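PDB 3AIN: 303aa long hypothetical esterase from Sulfolobus tokodaii, which probably hydrolyses carboxylic esters, as a thermostable, dimeric carboxylesterase of the hormone-sensitive-lipase-like group from a thermoacidophilic archaeon. Local coordinates for residues 143-146 with 147-151; 312-315 with 316-319. The protein carries 1 engineered substitution. All blocks are in the same frame, centred on the assembly; numbering follows the deposited sequence.

Interaction 1 (143-146 with 147-151); sequences DSFD and ALKWV
Asp-146 and Lys-149, one helical turn apart, form the salt bridge of this contact, with OD1 of Asp-146 3.1 Å from NZ of Lys-149. The two side chains run alongside each other in the same direction. Lys-149 first leaves with CG anti to its backbone N (chi1 176°), then folds at its last two torsions, and this late bend carries NZ back over the preceding turn. Such an i to i+3 pair suits a short carboxylate followed by a long, flexible amine. The other oxygen of Asp-146, OD2, takes a hydrogen bond with Ser-73, so the carboxylate is held at both ends and its rotation is probably fixed.

The same ammonium also lies near the ring of Phe-145, at 4.1 Å from NZ of Lys-149 to CE2 of Phe-145, in an oblique approach.

Backbone hydrogen bonds run beneath these side chains. The amides of Ala-147, Leu-148, Lys-149 and Trp-150 each donate to the carbonyl four residues earlier, and the straightest is Lys-149 N to Phe-145 O, 2.9 Å at 172°. These belong to helix 139-153, which packs against the central sheet of the alpha/beta hydrolase fold. Ala-147, Leu-148 and Val-151 give the sheet small or aliphatic side chains, and Trp-150 adds a large flat one. Leu-148 rests on Val-94 and Tyr-96 of strand 92-96, and Val-151 on Val-92 and Val-94.

The short methyl CB of Ala-147 sits 3.4 Å from O of Asp-143 and packs directly against Ile-70. CB of Trp-150 lies 3.5 Å from O of Asp-146, while its indole lies against Ile-68, Ile-70 and Pro-71 of strand 64-71. Buried Asp-143 pairs with Arg-130, and the hydroxyl of Ser-144 bonds back to O of Ala-140.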
loop_
_atom_site.group_PDB
_atom_site.type_symbol
_atom_site.label_atom_id
_atom_site.label_comp_id
_atom_site.label_asym_id
_atom_site.label_seq_id
_atom_site.Cartn_x
_atom_site.Cartn_y
_atom_site.Cartn_z
ATOM N N ASP A 143 -8.362 -23.754 17.335
ATOM C CA ASP A 143 -9.548 -23.353 16.582
ATOM C C ASP A 143 -9.209 -22.720 15.233
ATOM O O ASP A 143 -9.889 -22.958 14.232
ATOM C CB ASP A 143 -10.411 -22.380 17.386
ATOM C CG ASP A 143 -11.054 -23.027 18.584
ATOM O OD1 ASP A 143 -10.848 -24.235 18.801
ATOM O OD2 ASP A 143 -11.712 -22.294 19.350
ATOM N N SER A 144 -8.224 -21.829 15.216
ATOM C CA SER A 144 -7.881 -21.160 13.958
ATOM C C SER A 144 -7.411 -22.121 12.890
ATOM O O SER A 144 -7.817 -22.013 11.729
ATOM C CB SER A 144 -6.856 -20.040 14.200
ATOM O OG SER A 144 -7.414 -19.052 15.083
ATOM N N PHE A 145 -6.604 -23.109 13.289
ATOM C CA PHE A 145 -6.091 -24.082 12.326
ATOM C C PHE A 145 -7.224 -25.041 11.933
ATOM O O PHE A 145 -7.357 -25.394 10.774
ATOM C CB PHE A 145 -4.939 -24.885 12.940
ATOM C CG PHE A 145 -4.356 -25.886 12.007
ATOM C CD1 PHE A 145 -3.866 -25.472 10.779
ATOM C CD2 PHE A 145 -4.669 -27.222 12.169
ATOM C CE1 PHE A 145 -3.440 -26.407 9.833
ATOM C CE2 PHE A 145 -4.187 -28.168 11.266
ATOM C CZ PHE A 145 -3.621 -27.753 10.074
ATOM N N ASP A 146 -8.003 -25.474 12.912
ATOM C CA ASP A 146 -9.110 -26.417 12.630
ATOM C C ASP A 146 -10.072 -25.762 11.631
ATOM O O ASP A 146 -10.548 -26.416 10.697
ATOM C CB ASP A 146 -9.888 -26.758 13.910
ATOM C CG ASP A 146 -9.147 -27.745 14.815
ATOM O OD1 ASP A 146 -8.083 -28.271 14.409
ATOM O OD2 ASP A 146 -9.612 -27.953 15.943
ATOM N N ALA A 147 -10.375 -24.477 11.835
ATOM C CA ALA A 147 -11.229 -23.753 10.867
ATOM C C ALA A 147 -10.602 -23.682 9.485
ATOM O O ALA A 147 -11.291 -23.885 8.476
ATOM C CB ALA A 147 -11.573 -22.322 11.405
ATOM N N LEU A 148 -9.317 -23.371 9.397
ATOM C CA LEU A 148 -8.697 -23.306 8.094
ATOM C C LEU A 148 -8.749 -24.650 7.371
ATOM O O LEU A 148 -9.066 -24.723 6.284
ATOM C CB LEU A 148 -7.260 -22.838 8.205
ATOM C CG LEU A 148 -6.409 -22.701 6.960
ATOM C CD1 LEU A 148 -6.031 -24.034 6.547
ATOM C CD2 LEU A 148 -7.112 -22.024 5.857
ATOM N N LYS A 149 -8.382 -25.691 8.071
ATOM C CA LYS A 149 -8.353 -27.011 7.482
ATOM C C LYS A 149 -9.742 -27.409 7.003
ATOM O O LYS A 149 -9.887 -27.911 5.982
ATOM C CB LYS A 149 -7.818 -28.038 8.471
ATOM C CG LYS A 149 -7.825 -29.466 8.016
ATOM C CD LYS A 149 -7.214 -30.360 9.122
ATOM C CE LYS A 149 -8.118 -30.570 10.384
ATOM N NZ LYS A 149 -7.832 -29.906 11.758
ATOM N N TRP A 150 -10.746 -27.164 7.814
ATOM C CA TRP A 150 -12.095 -27.432 7.377
ATOM C C TRP A 150 -12.456 -26.608 6.142
ATOM O O TRP A 150 -13.041 -27.100 5.220
ATOM C CB TRP A 150 -13.104 -27.203 8.511
ATOM C CG TRP A 150 -14.527 -27.561 8.172
ATOM C CD1 TRP A 150 -15.147 -28.746 8.405
ATOM C CD2 TRP A 150 -15.502 -26.724 7.555
ATOM N NE1 TRP A 150 -16.440 -28.702 7.966
ATOM C CE2 TRP A 150 -16.673 -27.477 7.420
ATOM C CE3 TRP A 150 -15.481 -25.444 7.046
ATOM C CZ2 TRP A 150 -17.795 -26.965 6.851
ATOM C CZ3 TRP A 150 -16.594 -24.949 6.493
ATOM C CH2 TRP A 150 -17.745 -25.693 6.411
ATOM N N VAL A 151 -12.125 -25.318 6.155
ATOM C CA VAL A 151 -12.438 -24.530 4.962
ATOM C C VAL A 151 -11.724 -25.061 3.714
ATOM O O VAL A 151 -12.308 -25.130 2.634
ATOM C CB VAL A 151 -12.142 -23.007 5.156
ATOM C CG1 VAL A 151 -12.312 -22.271 3.834
ATOM C CG2 VAL A 151 -13.122 -22.435 6.173
#

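Interaction 2 (312-315 with 316-319); sequences IGYV and LRKV
Lys-318 reaches back along the helix across Tyr-314. CB of Lys-318 lies over one face of the phenol ring, 4.1 Å from CZ of Tyr-314, and is also 3.4 Å from the backbone O of Tyr-314. CG of Lys-318 comes next, 4.0 Å from OH of Tyr-314, and CD of Lys-318 is nearer still, at 3.6 Å from OH of Tyr-314. CB thus covers part of the ring face, and the next methylenes lie against the hydroxyl end. The bend at chi3 (78°) then turns CE off the ring toward the carbonyl of Val-315. NZ leaves the helix altogether and forms salt bridges with Glu-303 and Asp-307 of the second subunit.

This part of helix 303-321, the C-terminal helix of the alpha/beta hydrolase fold, therefore lies at the dimer interface. On another side, Ile-312 and Val-315 pack on strands 192-196 and 255-260, where branched aliphatic residues suit the apolar surface of the sheet. Leu-316 continues the helix's apolar side, its side chain on Tyr-192 and its CD1 4.3 Å from CG2 of Ile-312.

Arg-317 flanks Tyr-314 differently. Its NH2 approaches the edge of the phenol ring near its plane, and one guanidinium face lies over CA of Tyr-314, with NH2 of Arg-317 3.6 Å from CA of Tyr-314. The arginine chain folds back beside Gly-313, CG of Arg-317 3.3 Å from O of Gly-313, and NE bonds to O of Ser-119. OH of Tyr-314 is buried and has no polar partner in the model. Beneath these side chains the amide of Lys-318 donates to O of Tyr-314 at 2.9 Å.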
loop_
_atom_site.group_PDB
_atom_site.type_symbol
_atom_site.label_atom_id
_atom_site.label_comp_id
_atom_site.label_asym_id
_atom_site.label_seq_id
_atom_site.Cartn_x
_atom_site.Cartn_y
_atom_site.Cartn_z
ATOM N N ILE A 312 -5.038 -4.480 0.472
ATOM C CA ILE A 312 -5.383 -5.879 0.764
ATOM C C ILE A 312 -6.256 -6.477 -0.360
ATOM O O ILE A 312 -5.996 -7.589 -0.837
ATOM C CB ILE A 312 -6.145 -5.990 2.112
ATOM C CG1 ILE A 312 -5.195 -5.644 3.256
ATOM C CG2 ILE A 312 -6.739 -7.410 2.268
ATOM C CD1 ILE A 312 -5.891 -5.375 4.594
ATOM N N GLY A 313 -7.248 -5.714 -0.797
ATOM C CA GLY A 313 -8.157 -6.124 -1.887
ATOM C C GLY A 313 -7.417 -6.326 -3.201
ATOM O O GLY A 313 -7.550 -7.379 -3.839
ATOM N N TYR A 314 -6.432 -5.468 -3.459
ATOM C CA TYR A 314 -5.661 -5.612 -4.675
ATOM C C TYR A 314 -4.807 -6.883 -4.682
ATOM O O TYR A 314 -4.835 -7.638 -5.656
ATOM C CB TYR A 314 -4.757 -4.403 -4.950
ATOM C CG TYR A 314 -3.801 -4.710 -6.087
ATOM C CD1 TYR A 314 -4.261 -4.788 -7.383
ATOM C CD2 TYR A 314 -2.521 -5.182 -5.816
ATOM C CE1 TYR A 314 -3.419 -5.155 -8.407
ATOM C CE2 TYR A 314 -1.701 -5.621 -6.811
ATOM C CZ TYR A 314 -2.145 -5.594 -8.112
ATOM O OH TYR A 314 -1.360 -6.170 -9.089
ATOM N N VAL A 315 -4.066 -7.139 -3.605
ATOM C CA VAL A 315 -3.178 -8.302 -3.609
ATOM C C VAL A 315 -3.955 -9.606 -3.675
ATOM O O VAL A 315 -3.501 -10.565 -4.288
ATOM C CB VAL A 315 -2.129 -8.342 -2.473
ATOM C CG1 VAL A 315 -1.273 -7.060 -2.515
ATOM C CG2 VAL A 315 -2.769 -8.572 -1.077
ATOM N N LEU A 316 -5.102 -9.662 -3.013
ATOM C CA LEU A 316 -5.887 -10.907 -3.066
ATOM C C LEU A 316 -6.578 -11.092 -4.419
ATOM O O LEU A 316 -6.647 -12.214 -4.938
ATOM C CB LEU A 316 -6.900 -10.951 -1.929
ATOM C CG LEU A 316 -6.256 -11.141 -0.545
ATOM C CD1 LEU A 316 -7.335 -11.244 0.526
ATOM C CD2 LEU A 316 -5.280 -12.355 -0.507
ATOM N N ARG A 317 -7.045 -10.009 -5.021
ATOM C CA ARG A 317 -7.594 -10.141 -6.385
ATOM C C ARG A 317 -6.520 -10.618 -7.343
ATOM O O ARG A 317 -6.766 -11.466 -8.220
ATOM C CB ARG A 317 -8.233 -8.842 -6.871
ATOM C CG ARG A 317 -9.549 -8.545 -6.178
ATOM C CD ARG A 317 -10.243 -7.307 -6.750
ATOM N NE ARG A 317 -9.682 -6.058 -6.235
ATOM C CZ ARG A 317 -8.975 -5.199 -6.966
ATOM N NH1 ARG A 317 -8.710 -5.468 -8.237
ATOM N NH2 ARG A 317 -8.456 -4.115 -6.407
ATOM N N LYS A 318 -5.321 -10.066 -7.186
ATOM C CA LYS A 318 -4.189 -10.478 -8.018
ATOM C C LYS A 318 -3.900 -11.966 -7.834
ATOM O O LYS A 318 -3.727 -12.712 -8.823
ATOM C CB LYS A 318 -2.942 -9.636 -7.684
ATOM C CG LYS A 318 -1.642 -10.134 -8.313
ATOM C CD LYS A 318 -0.408 -9.414 -7.714
ATOM C CE LYS A 318 -0.041 -10.000 -6.336
ATOM N NZ LYS A 318 1.284 -9.499 -5.842
ATOM N N VAL A 319 -3.703 -12.391 -6.585
ATOM C CA VAL A 319 -3.316 -13.787 -6.361
ATOM C C VAL A 319 -4.430 -14.784 -6.711
ATOM O O VAL A 319 -4.135 -15.855 -7.218
ATOM C CB VAL A 319 -2.757 -14.049 -4.927
ATOM C CG1 VAL A 319 -3.879 -14.112 -3.905
ATOM C CG2 VAL A 319 -1.964 -15.357 -4.902
#

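Overall arrangement
Interaction 1 comes first along the chain, on helix 139-153, and interaction 2 follows near the C-terminus, on helix 303-321. Their centres lie about 22 Å apart and their nearest atoms about 12 Å, so they do not touch. What they share is the mixed eight-stranded sheet of the alpha/beta hydrolase fold. Interaction 1 packs on strands 64-71 and 92-96, whereas interaction 2 packs on strands 192-196 and 255-260, farther across the sheet. Helix 171-185, which borders interaction 1, begins within a GxSxG sequence consistent with a nucleophile elbow. Their surroundings differ as well: 143-151 meets no other chain, while 312-319 joins the sheet to the second subunit of the dimer.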